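Local coordinates for protein macrophomate synthase intermolecular Diels-Alderase (Macrophoma commelinae, PDB 1IZC) that belongs to the HpcH/HpaI aldolase/citrate lyase family of TIM-barrel proteins and holds a magnesium ion together with pyruvic acid, at residues 185-190 with 211-216; 190-194 with 238-242; 249-254 with 266-272. The protein carries 1 engineered substitution. All coordinates share one frame; numbering follows the deposited sequence.

Contact 1 (185-190 with 211-216). With MG (magnesium ion), chain B; PYR (pyruvic acid), chain C.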
ATOM      1  N   GLU A 185      21.336  10.699  25.207  1.00 10.04           N
ATOM      2  CA  GLU A 185      22.017   9.488  24.770  1.00 13.76           C
ATOM      3  C   GLU A 185      23.379   9.723  24.149  1.00 13.91           C
ATOM      4  O   GLU A 185      23.785   9.031  23.210  1.00 14.39           O
ATOM      5  CB  GLU A 185      21.117   8.733  23.803  1.00 15.71           C
ATOM      6  CG  GLU A 185      20.569   9.566  22.671  1.00 15.49           C
ATOM      7  CD  GLU A 185      19.543   8.791  21.872  1.00 20.00           C
ATOM      8  OE1 GLU A 185      19.604   7.556  21.942  1.00 15.02           O
ATOM      9  OE2 GLU A 185      18.693   9.394  21.185  1.00 15.99           O
ATOM     10  N   SER A 186      24.088  10.705  24.679  1.00 10.94           N
ATOM     11  CA  SER A 186      25.426  10.999  24.193  1.00 12.04           C
ATOM     12  C   SER A 186      26.229  11.581  25.342  1.00 16.21           C
ATOM     13  O   SER A 186      25.663  12.030  26.340  1.00 13.48           O
ATOM     14  CB  SER A 186      25.389  12.000  23.039  1.00 13.22           C
ATOM     15  OG  SER A 186      24.904  13.263  23.459  1.00 13.50           O
ATOM     16  N   VAL A 187      27.549  11.574  25.194  1.00 15.24           N
ATOM     17  CA  VAL A 187      28.419  12.127  26.227  1.00 17.69           C
ATOM     18  C   VAL A 187      28.105  13.605  26.442  1.00 15.84           C
ATOM     19  O   VAL A 187      28.007  14.070  27.583  1.00 17.43           O
ATOM     20  CB  VAL A 187      29.907  11.954  25.844  1.00 19.63           C
ATOM     21  CG1 VAL A 187      30.797  12.736  26.805  1.00 18.82           C
ATOM     22  CG2 VAL A 187      30.270  10.477  25.880  1.00 20.58           C
ATOM     23  N   LYS A 188      27.943  14.354  25.357  1.00 13.41           N
ATOM     24  CA  LYS A 188      27.631  15.775  25.485  1.00 15.74           C
ATOM     25  C   LYS A 188      26.258  15.976  26.125  1.00 15.54           C
ATOM     26  O   LYS A 188      26.041  16.947  26.855  1.00 17.13           O
ATOM     27  CB  LYS A 188      27.671  16.462  24.117  1.00 18.84           C
ATOM     28  CG  LYS A 188      29.078  16.654  23.570  1.00 25.68           C
ATOM     29  CD  LYS A 188      29.065  17.525  22.317  1.00 34.24           C
ATOM     30  CE  LYS A 188      30.483  17.855  21.860  1.00 38.23           C
ATOM     31  NZ  LYS A 188      30.500  18.687  20.620  1.00 47.93           N
ATOM     32  N   GLY A 189      25.328  15.062  25.846  1.00 14.61           N
ATOM     33  CA  GLY A 189      23.998  15.175  26.428  1.00 11.69           C
ATOM     34  C   GLY A 189      24.057  15.019  27.941  1.00 14.10           C
ATOM     35  O   GLY A 189      23.434  15.772  28.692  1.00 13.52           O
ATOM     36  N   VAL A 190      24.813  14.028  28.386  1.00 14.62           N
ATOM     37  CA  VAL A 190      24.973  13.774  29.809  1.00 16.42           C
ATOM     38  C   VAL A 190      25.693  14.953  30.462  1.00 18.35           C
ATOM     39  O   VAL A 190      25.334  15.390  31.557  1.00 16.39           O
ATOM     40  CB  VAL A 190      25.764  12.465  30.027  1.00 15.72           C
ATOM     41  CG1 VAL A 190      26.225  12.352  31.486  1.00 19.77           C
ATOM     42  CG2 VAL A 190      24.877  11.273  29.668  1.00 15.06           C
ATOM     43  N   ASP A 211      23.003   4.075  22.491  1.00 14.50           N
ATOM     44  CA  ASP A 211      23.708   5.152  21.822  1.00 13.60           C
ATOM     45  C   ASP A 211      24.717   5.792  22.763  1.00 14.37           C
ATOM     46  O   ASP A 211      25.805   6.159  22.337  1.00 13.85           O
ATOM     47  CB  ASP A 211      22.738   6.203  21.281  1.00 13.88           C
ATOM     48  CG  ASP A 211      22.177   5.821  19.915  1.00 18.60           C
ATOM     49  OD1 ASP A 211      22.915   5.203  19.119  1.00 19.75           O
ATOM     50  OD2 ASP A 211      21.013   6.146  19.625  1.00 15.76           O
ATOM     51  N   TYR A 212      24.371   5.919  24.042  1.00 13.42           N
ATOM     52  CA  TYR A 212      25.315   6.520  24.983  1.00 13.34           C
ATOM     53  C   TYR A 212      26.597   5.695  25.058  1.00 12.94           C
ATOM     54  O   TYR A 212      27.702   6.230  24.927  1.00 16.60           O
ATOM     55  CB  TYR A 212      24.718   6.623  26.388  1.00 13.01           C
ATOM     56  CG  TYR A 212      25.765   7.036  27.404  1.00 13.68           C
ATOM     57  CD1 TYR A 212      26.200   8.362  27.492  1.00 14.15           C
ATOM     58  CD2 TYR A 212      26.397   6.079  28.194  1.00 16.71           C
ATOM     59  CE1 TYR A 212      27.254   8.724  28.349  1.00 14.47           C
ATOM     60  CE2 TYR A 212      27.449   6.425  29.050  1.00 18.26           C
ATOM     61  CZ  TYR A 212      27.871   7.741  29.118  1.00 15.99           C
ATOM     62  OH  TYR A 212      28.942   8.064  29.934  1.00 19.73           O
ATOM     63  N   MET A 213      26.448   4.392  25.271  1.00 14.65           N
ATOM     64  CA  MET A 213      27.610   3.523  25.373  1.00 17.28           C
ATOM     65  C   MET A 213      28.495   3.588  24.135  1.00 18.53           C
ATOM     66  O   MET A 213      29.718   3.621  24.240  1.00 18.87           O
ATOM     67  CB  MET A 213      27.170   2.087  25.642  1.00 18.24           C
ATOM     68  CG  MET A 213      26.567   1.914  27.028  1.00 25.29           C
ATOM     69  SD  MET A 213      26.217   0.206  27.434  1.00 29.23           S
ATOM     70  CE  MET A 213      24.534   0.012  26.794  1.00 40.97           C
ATOM     71  N   ILE A 214      27.889   3.626  22.955  1.00 17.88           N
ATOM     72  CA  ILE A 214      28.691   3.707  21.742  1.00 16.58           C
ATOM     73  C   ILE A 214      29.455   5.025  21.720  1.00 17.74           C
ATOM     74  O   ILE A 214      30.654   5.061  21.443  1.00 17.96           O
ATOM     75  CB  ILE A 214      27.790   3.605  20.484  1.00 19.21           C
ATOM     76  CG1 ILE A 214      27.147   2.216  20.436  1.00 19.21           C
ATOM     77  CG2 ILE A 214      28.604   3.878  19.222  1.00 18.75           C
ATOM     78  CD1 ILE A 214      26.137   2.036  19.304  1.00 19.81           C
ATOM     79  N   ASP A 215      28.763   6.110  22.045  1.00 13.67           N
ATOM     80  CA  ASP A 215      29.370   7.422  22.024  1.00 17.24           C
ATOM     81  C   ASP A 215      30.461   7.558  23.077  1.00 16.17           C
ATOM     82  O   ASP A 215      31.425   8.285  22.874  1.00 16.20           O
ATOM     83  CB  ASP A 215      28.299   8.496  22.237  1.00 17.85           C
ATOM     84  CG  ASP A 215      28.811   9.896  21.951  1.00 23.74           C
ATOM     85  OD1 ASP A 215      29.348  10.132  20.842  1.00 22.37           O
ATOM     86  OD2 ASP A 215      28.673  10.771  22.832  1.00 20.91           O
ATOM     87  N   ALA A 216      30.298   6.845  24.185  1.00 18.80           N
ATOM     88  CA  ALA A 216      31.259   6.898  25.287  1.00 22.80           C
ATOM     89  C   ALA A 216      32.409   5.910  25.108  1.00 25.36           C
ATOM     90  O   ALA A 216      33.322   5.860  25.935  1.00 23.48           O
ATOM     91  CB  ALA A 216      30.548   6.624  26.609  1.00 18.31           C
TER
HETATM   92 MG    MG B1001      19.130   6.032  20.604  1.00 21.80          MG
HETATM   93  C   PYR C2001      19.237   4.069  22.733  1.00 27.01           C
HETATM   94  O   PYR C2001      20.046   4.591  21.943  1.00 18.57           O
HETATM   95  OXT PYR C2001      19.544   3.237  23.622  1.00 26.17           O
HETATM   96  CA  PYR C2001      17.820   4.542  22.516  1.00 18.39           C
HETATM   97  O3  PYR C2001      17.487   5.357  21.641  1.00 19.67           O
HETATM   98  CB  PYR C2001      16.840   3.956  23.446  1.00 17.63           C
HETATM   99  O   HOH W   1      18.007   7.487  19.413  1.00 14.91           O
HETATM  100  O   HOH W   2      28.900  13.445  22.718  1.00 15.82           O
HETATM  101  O   HOH W   3      18.680   4.267  19.249  1.00 11.36           O
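With CG set between its backbone N and carbonyl carbon (chi1 51°) and the chain extended from there, Glu185 runs alongside Asp211, whose own CG is anti to its carbonyl carbon. The side chains point the same way, but their carboxylate planes are 61° apart. Each gives one oxygen to a magnesium ion, Glu185 OE1 and Asp211 OD2 both lying 2.1 Å from the metal. Two pyruvic acid oxygens and two waters bring the ligands to six, and Asp211 N donates to pyruvic acid O at 3.1 Å. Further bonds hold both carboxylates: Glu185 OE2 accepts from His125 N, in the second shell, and from one of the metal-bound waters, while Asp211 OD1 is hydrogen-bonded to Phe149 N and OD2 to Ser148 OG, both of the second subunit.

Asp215 OD2 turns its anti lone pair to Val187 N, 2.7 Å away and nearly straight at 171°; a water links the same oxygen to Lys188 N. Ser186 is the N-cap, its OG accepting from Gly189 N at 3.0 Å and also hydrogen-bonded to Glu127 OE2. Val190 CG2 lies 3.7 Å from Tyr212 CE1, and Val187 CG2 rests 3.9 Å from Ala216 CB. Glu185 follows strand 179-184 and Asp211 lies in the helix after strand 205-207, which places the metal site at the C-terminal ends of the strands, the usual active-site end of a TIM barrel.

Contact 2 (190-194 with 238-242)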
ATOM      1  N   VAL A 190      24.813  14.028  28.386  1.00 14.62           N
ATOM      2  CA  VAL A 190      24.973  13.774  29.809  1.00 16.42           C
ATOM      3  C   VAL A 190      25.693  14.953  30.462  1.00 18.35           C
ATOM      4  O   VAL A 190      25.334  15.390  31.557  1.00 16.39           O
ATOM      5  CB  VAL A 190      25.764  12.465  30.027  1.00 15.72           C
ATOM      6  CG1 VAL A 190      26.225  12.352  31.486  1.00 19.77           C
ATOM      7  CG2 VAL A 190      24.877  11.273  29.668  1.00 15.06           C
ATOM      8  N   GLU A 191      26.692  15.493  29.776  1.00 17.43           N
ATOM      9  CA  GLU A 191      27.438  16.615  30.328  1.00 20.89           C
ATOM     10  C   GLU A 191      26.568  17.856  30.529  1.00 20.09           C
ATOM     11  O   GLU A 191      26.850  18.691  31.397  1.00 19.17           O
ATOM     12  CB  GLU A 191      28.638  16.940  29.428  1.00 23.34           C
ATOM     13  CG  GLU A 191      29.576  15.746  29.251  1.00 33.60           C
ATOM     14  CD  GLU A 191      30.843  16.048  28.457  1.00 41.27           C
ATOM     15  OE1 GLU A 191      30.747  16.619  27.345  1.00 40.90           O
ATOM     16  OE2 GLU A 191      31.938  15.689  28.946  1.00 39.71           O
ATOM     17  N   ASN A 192      25.492  17.970  29.756  1.00 17.51           N
ATOM     18  CA  ASN A 192      24.615  19.132  29.857  1.00 15.15           C
ATOM     19  C   ASN A 192      23.226  18.764  30.401  1.00 13.73           C
ATOM     20  O   ASN A 192      22.281  19.540  30.265  1.00 13.60           O
ATOM     21  CB  ASN A 192      24.497  19.775  28.465  1.00 14.97           C
ATOM     22  CG  ASN A 192      23.900  21.171  28.500  1.00 19.18           C
ATOM     23  OD1 ASN A 192      24.118  21.937  29.445  1.00 19.21           O
ATOM     24  ND2 ASN A 192      23.153  21.520  27.455  1.00 18.15           N
ATOM     25  N   VAL A 193      23.105  17.604  31.041  1.00 11.77           N
ATOM     26  CA  VAL A 193      21.793  17.166  31.532  1.00 12.79           C
ATOM     27  C   VAL A 193      21.190  18.043  32.627  1.00 14.45           C
ATOM     28  O   VAL A 193      19.971  18.154  32.739  1.00 14.36           O
ATOM     29  CB  VAL A 193      21.826  15.682  32.004  1.00 11.70           C
ATOM     30  CG1 VAL A 193      22.595  15.549  33.315  1.00 14.65           C
ATOM     31  CG2 VAL A 193      20.405  15.159  32.174  1.00 12.92           C
ATOM     32  N   ASP A 194      22.024  18.677  33.445  1.00 12.99           N
ATOM     33  CA  ASP A 194      21.464  19.529  34.481  1.00 14.35           C
ATOM     34  C   ASP A 194      20.632  20.646  33.866  1.00 14.37           C
ATOM     35  O   ASP A 194      19.546  20.957  34.359  1.00 15.42           O
ATOM     36  CB  ASP A 194      22.571  20.125  35.362  1.00 15.58           C
ATOM     37  CG  ASP A 194      23.314  19.064  36.146  1.00 19.27           C
ATOM     38  OD1 ASP A 194      22.678  18.061  36.528  1.00 19.65           O
ATOM     39  OD2 ASP A 194      24.528  19.232  36.390  1.00 25.09           O
ATOM     40  N   LYS A 238      23.947  10.816  37.237  1.00 18.20           N
ATOM     41  CA  LYS A 238      23.813  12.237  36.957  1.00 16.02           C
ATOM     42  C   LYS A 238      22.461  12.504  36.298  1.00 17.19           C
ATOM     43  O   LYS A 238      21.758  13.453  36.650  1.00 14.37           O
ATOM     44  CB  LYS A 238      24.942  12.707  36.049  1.00 16.97           C
ATOM     45  CG  LYS A 238      24.940  14.205  35.809  1.00 19.60           C
ATOM     46  CD  LYS A 238      26.072  14.616  34.880  1.00 19.96           C
ATOM     47  CE  LYS A 238      26.082  16.116  34.667  1.00 24.68           C
ATOM     48  NZ  LYS A 238      27.078  16.514  33.644  1.00 27.33           N
ATOM     49  N   PHE A 239      22.105  11.650  35.344  1.00 15.83           N
ATOM     50  CA  PHE A 239      20.836  11.764  34.635  1.00 12.90           C
ATOM     51  C   PHE A 239      19.630  11.642  35.572  1.00 14.60           C
ATOM     52  O   PHE A 239      18.751  12.510  35.582  1.00 14.96           O
ATOM     53  CB  PHE A 239      20.764  10.677  33.543  1.00 14.46           C
ATOM     54  CG  PHE A 239      19.400  10.512  32.909  1.00 12.51           C
ATOM     55  CD1 PHE A 239      19.013  11.291  31.825  1.00 12.59           C
ATOM     56  CD2 PHE A 239      18.511   9.550  33.397  1.00 11.24           C
ATOM     57  CE1 PHE A 239      17.750  11.116  31.223  1.00 10.94           C
ATOM     58  CE2 PHE A 239      17.248   9.364  32.815  1.00 12.24           C
ATOM     59  CZ  PHE A 239      16.868  10.146  31.726  1.00 10.16           C
ATOM     60  N   SER A 240      19.586  10.571  36.363  1.00 13.87           N
ATOM     61  CA  SER A 240      18.453  10.332  37.251  1.00 15.34           C
ATOM     62  C   SER A 240      18.327  11.375  38.349  1.00 16.03           C
ATOM     63  O   SER A 240      17.218  11.771  38.696  1.00 14.53           O
ATOM     64  CB  SER A 240      18.531   8.933  37.868  1.00 20.85           C
ATOM     65  OG  SER A 240      19.727   8.759  38.602  1.00 31.58           O
ATOM     66  N   THR A 241      19.457  11.812  38.892  1.00 12.92           N
ATOM     67  CA  THR A 241      19.441  12.830  39.938  1.00 14.29           C
ATOM     68  C   THR A 241      18.929  14.155  39.369  1.00 15.22           C
ATOM     69  O   THR A 241      18.172  14.872  40.032  1.00 15.01           O
ATOM     70  CB  THR A 241      20.851  13.031  40.535  1.00 17.81           C
ATOM     71  OG1 THR A 241      21.286  11.803  41.130  1.00 22.84           O
ATOM     72  CG2 THR A 241      20.823  14.110  41.611  1.00 27.95           C
ATOM     73  N   ALA A 242      19.330  14.483  38.141  1.00 13.28           N
ATOM     74  CA  ALA A 242      18.875  15.723  37.519  1.00 12.16           C
ATOM     75  C   ALA A 242      17.359  15.680  37.330  1.00 12.63           C
ATOM     76  O   ALA A 242      16.667  16.649  37.635  1.00 13.12           O
ATOM     77  CB  ALA A 242      19.578  15.946  36.172  1.00 12.49           C
TER
HETATM   78  O   HOH W   4      22.797  15.725  38.167  1.00 18.38           O
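Val190 meets Lys238 twice, through its CG1 methyl against the lysine chain and through its carbonyl oxygen. The helices concerned pack on the outside of the TIM barrel: helices 187-191 and 193-197 follow strand 179-184, while helix 230-245 comes after the next strand, 205-207. Lys238 reaches across in a fully extended form, CG anti to the backbone N (chi1 -175°), and this stretch carries its ammonium group to the end of helix 187-191. Lys238 NZ donates to Val190 O at 2.9 Å, tilted 27° from the carbonyl plane. Val190 O is gripped a second time by Val193 N, 3.2 Å away, which comes from the opposite face of that plane.

Glu191 adds its own carbonyl, with a weak bond from Lys238 NZ to Glu191 O at 3.1 Å. A positive charge beside these last carbonyls would be expected to suit the negative end of the helix dipole. At Asn192 the chain leaves the helical path, and the side chain turns away to Glu127, its ND2 donating to that residue's backbone oxygen. Val193 then points into the contact and forms its apolar centre. Its CG1 slides along the lysine, 3.7 Å from Lys238 CG, while its CG2 lies 4.1 Å from Phe239 CD1 and also approaches the methyl of Ala242. Phe239 continues inward, meeting Phe207 edge-to-face.

Asp194 closes the segment near the surface. Its OD2 remains 4.6 Å from Lys238 NZ, and the salt bridge of this carboxylate is instead made by OD1 to Arg245. Asp194 OD1 also takes a hydrogen bond from a water, 2.9 Å away, that donates in turn to Lys238 O.

Contact 3 (249-254 with 266-272)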
ATOM      1  N   PRO A 249       9.574  13.208  35.576  1.00 13.61           N
ATOM      2  CA  PRO A 249       9.533  11.744  35.606  1.00 14.49           C
ATOM      3  C   PRO A 249      10.406  11.146  34.523  1.00 13.57           C
ATOM      4  O   PRO A 249      10.571  11.736  33.457  1.00 11.04           O
ATOM      5  CB  PRO A 249       8.060  11.438  35.387  1.00 13.50           C
ATOM      6  CG  PRO A 249       7.641  12.530  34.442  1.00 12.14           C
ATOM      7  CD  PRO A 249       8.321  13.761  35.030  1.00 10.59           C
ATOM      8  N   ILE A 250      10.967   9.975  34.797  1.00 12.48           N
ATOM      9  CA  ILE A 250      11.807   9.309  33.813  1.00 13.98           C
ATOM     10  C   ILE A 250      10.977   8.327  32.990  1.00 13.71           C
ATOM     11  O   ILE A 250      10.067   7.666  33.507  1.00 13.05           O
ATOM     12  CB  ILE A 250      12.973   8.553  34.490  1.00 14.45           C
ATOM     13  CG1 ILE A 250      13.857   9.551  35.251  1.00 17.98           C
ATOM     14  CG2 ILE A 250      13.806   7.812  33.437  1.00 15.45           C
ATOM     15  CD1 ILE A 250      14.941   8.893  36.091  1.00 18.02           C
ATOM     16  N   PHE A 251      11.291   8.271  31.697  1.00 12.82           N
ATOM     17  CA  PHE A 251      10.654   7.387  30.725  1.00 12.54           C
ATOM     18  C   PHE A 251      11.724   6.370  30.356  1.00 13.68           C
ATOM     19  O   PHE A 251      12.871   6.744  30.106  1.00 13.80           O
ATOM     20  CB  PHE A 251      10.299   8.151  29.450  1.00 13.97           C
ATOM     21  CG  PHE A 251       9.036   8.941  29.532  1.00 14.76           C
ATOM     22  CD1 PHE A 251       8.845   9.892  30.532  1.00 16.26           C
ATOM     23  CD2 PHE A 251       8.049   8.772  28.568  1.00 18.51           C
ATOM     24  CE1 PHE A 251       7.680  10.667  30.565  1.00 20.75           C
ATOM     25  CE2 PHE A 251       6.885   9.537  28.589  1.00 24.42           C
ATOM     26  CZ  PHE A 251       6.700  10.490  29.590  1.00 19.60           C
ATOM     27  N   GLY A 252      11.374   5.091  30.308  1.00 16.05           N
ATOM     28  CA  GLY A 252      12.384   4.110  29.951  1.00 18.14           C
ATOM     29  C   GLY A 252      11.801   2.748  29.633  1.00 16.98           C
ATOM     30  O   GLY A 252      10.588   2.594  29.561  1.00 15.66           O
ATOM     31  N   GLY A 253      12.671   1.760  29.458  1.00 21.33           N
ATOM     32  CA  GLY A 253      12.210   0.418  29.148  1.00 20.78           C
ATOM     33  C   GLY A 253      12.660  -0.558  30.212  1.00 20.08           C
ATOM     34  O   GLY A 253      13.592  -0.281  30.954  1.00 22.18           O
ATOM     35  N   ALA A 254      11.986  -1.696  30.311  1.00 17.78           N
ATOM     36  CA  ALA A 254      12.372  -2.697  31.290  1.00 18.51           C
ATOM     37  C   ALA A 254      12.822  -3.945  30.540  1.00 23.05           C
ATOM     38  O   ALA A 254      12.002  -4.619  29.926  1.00 24.46           O
ATOM     39  CB  ALA A 254      11.205  -3.025  32.197  1.00 19.50           C
ATOM     40  N   GLN A 266      13.733   4.353  41.205  1.00 21.62           N
ATOM     41  CA  GLN A 266      14.693   5.244  40.569  1.00 22.91           C
ATOM     42  C   GLN A 266      14.050   6.480  39.945  1.00 24.73           C
ATOM     43  O   GLN A 266      14.750   7.365  39.455  1.00 25.41           O
ATOM     44  CB  GLN A 266      15.465   4.493  39.491  1.00 25.36           C
ATOM     45  CG  GLN A 266      16.379   3.420  40.020  1.00 29.62           C
ATOM     46  CD  GLN A 266      17.062   2.664  38.906  1.00 33.24           C
ATOM     47  OE1 GLN A 266      17.736   3.258  38.060  1.00 37.96           O
ATOM     48  NE2 GLN A 266      16.894   1.346  38.894  1.00 33.40           N
ATOM     49  N   GLY A 267      12.723   6.533  39.947  1.00 19.64           N
ATOM     50  CA  GLY A 267      12.045   7.685  39.386  1.00 19.48           C
ATOM     51  C   GLY A 267      11.353   7.476  38.049  1.00 16.13           C
ATOM     52  O   GLY A 267      10.842   8.435  37.479  1.00 15.66           O
ATOM     53  N   TYR A 268      11.334   6.250  37.534  1.00 14.48           N
ATOM     54  CA  TYR A 268      10.653   6.018  36.255  1.00 10.84           C
ATOM     55  C   TYR A 268       9.145   6.040  36.483  1.00 11.52           C
ATOM     56  O   TYR A 268       8.654   5.395  37.405  1.00 13.27           O
ATOM     57  CB  TYR A 268      11.028   4.654  35.655  1.00 10.24           C
ATOM     58  CG  TYR A 268      12.460   4.533  35.163  1.00 15.97           C
ATOM     59  CD1 TYR A 268      13.528   4.778  36.021  1.00 18.91           C
ATOM     60  CD2 TYR A 268      12.744   4.123  33.858  1.00 23.29           C
ATOM     61  CE1 TYR A 268      14.838   4.617  35.608  1.00 21.91           C
ATOM     62  CE2 TYR A 268      14.066   3.956  33.429  1.00 23.33           C
ATOM     63  CZ  TYR A 268      15.102   4.206  34.315  1.00 29.77           C
ATOM     64  OH  TYR A 268      16.416   4.039  33.929  1.00 33.45           O
ATOM     65  N   ARG A 269       8.413   6.762  35.642  1.00  9.87           N
ATOM     66  CA  ARG A 269       6.959   6.816  35.772  1.00  9.00           C
ATOM     67  C   ARG A 269       6.256   6.416  34.477  1.00  9.87           C
ATOM     68  O   ARG A 269       5.032   6.451  34.390  1.00 10.52           O
ATOM     69  CB  ARG A 269       6.511   8.208  36.231  1.00  9.82           C
ATOM     70  CG  ARG A 269       7.075   8.597  37.601  1.00 15.11           C
ATOM     71  CD  ARG A 269       6.451   7.788  38.741  1.00 12.44           C
ATOM     72  NE  ARG A 269       7.035   8.172  40.031  1.00 14.45           N
ATOM     73  CZ  ARG A 269       8.087   7.577  40.587  1.00 17.60           C
ATOM     74  NH1 ARG A 269       8.676   6.559  39.978  1.00 15.90           N
ATOM     75  NH2 ARG A 269       8.566   8.012  41.753  1.00 14.90           N
ATOM     76  N   ALA A 270       7.038   6.041  33.470  1.00 10.82           N
ATOM     77  CA  ALA A 270       6.481   5.567  32.192  1.00 13.44           C
ATOM     78  C   ALA A 270       7.480   4.519  31.761  1.00 10.98           C
ATOM     79  O   ALA A 270       8.624   4.846  31.434  1.00 11.89           O
ATOM     80  CB  ALA A 270       6.408   6.687  31.169  1.00  9.40           C
ATOM     81  N   ILE A 271       7.055   3.257  31.773  1.00 12.05           N
ATOM     82  CA  ILE A 271       7.953   2.161  31.439  1.00 10.50           C
ATOM     83  C   ILE A 271       7.409   1.269  30.329  1.00 10.15           C
ATOM     84  O   ILE A 271       6.283   0.794  30.418  1.00  9.61           O
ATOM     85  CB  ILE A 271       8.186   1.259  32.671  1.00 13.91           C
ATOM     86  CG1 ILE A 271       8.615   2.113  33.873  1.00 11.26           C
ATOM     87  CG2 ILE A 271       9.237   0.197  32.347  1.00 13.96           C
ATOM     88  CD1 ILE A 271       8.707   1.316  35.174  1.00 13.65           C
ATOM     89  N   ALA A 272       8.211   1.052  29.290  1.00  9.92           N
ATOM     90  CA  ALA A 272       7.803   0.158  28.207  1.00 10.93           C
ATOM     91  C   ALA A 272       8.218  -1.216  28.732  1.00 11.18           C
ATOM     92  O   ALA A 272       9.410  -1.475  28.904  1.00 14.68           O
ATOM     93  CB  ALA A 272       8.560   0.494  26.938  1.00 12.77           C
TER
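Ile250 and Tyr268 pack closely on one face of the sheet. The CG2 methyl of Ile250, anti to its backbone N, stands over the middle of the ring, 3.7 Å from the Tyr268 centroid and 3° off the ring normal. Gly252, which has no side chain on that face, lets the ring edge come close, with Gly252 CA 3.9 Å from Tyr268 CE2. On the other face the roles reverse: the methyl of Ala270 sits over the Phe251 ring, its CB 3.7 Å from the centroid, a second CH-pi contact. Phe251 also touches helix 28-37, and Ile250 helix 230-245.

Strand 250-253 is the seventh of the TIM barrel. It pairs in parallel with the short strand 268-269 and then, after the chain turns a corner at Ala270, with the eighth strand, 271-275; helix 260-265 lies in the beta-alpha-beta crossover between the seventh and eighth. The ladder contains a beta bulge, since Ile250 O accepts from Arg269 N at 2.8 Å and, weakly, from Ala270 N at 3.4 Å, shifting the register by one residue. Beyond it the pairing is regular: Gly252 N donates to Ala270 O, Gly252 O accepts from Ala272 N, and Ala254 N donates to Ala272 O.

The end near Gln266 and Arg269 is looser and partly open to solvent. Gly267, with positive phi in a Schellman motif, ends the connecting helix, and its O accepts from Ile250 N. The amide of Gln266 turns back to Ser262. Arg269 leans its CB on Pro249 CB, at 3.7 Å, then bends at chi2 (-70°), and its guanidinium leads away from strand 250-253. There Arg269 NH1 donates to Tyr268 O at 2.8 Å from well above the carbonyl plane and bonds as well to Ile264 O.

Contacts 1 and 2 share Val190 and helix 187-191, with centres 12 Å apart, and their segments alternate along the chain: the helix meets 209-215 first and then 230-245. Contact 3 follows both in sequence. Its centre lies 15 Å from that of contact 2, and the two touch where Phe239 CE2 packs 3.8 Å from Ile250 CG2; from contact 1 it is separated by about 11 Å between nearest atoms. Together they sample three parts of one TIM barrel: the metal and pyruvic acid site at the strand ends, the packing of outer helices, and the pairing of the last two strands, where the barrel closes onto strand 43-48.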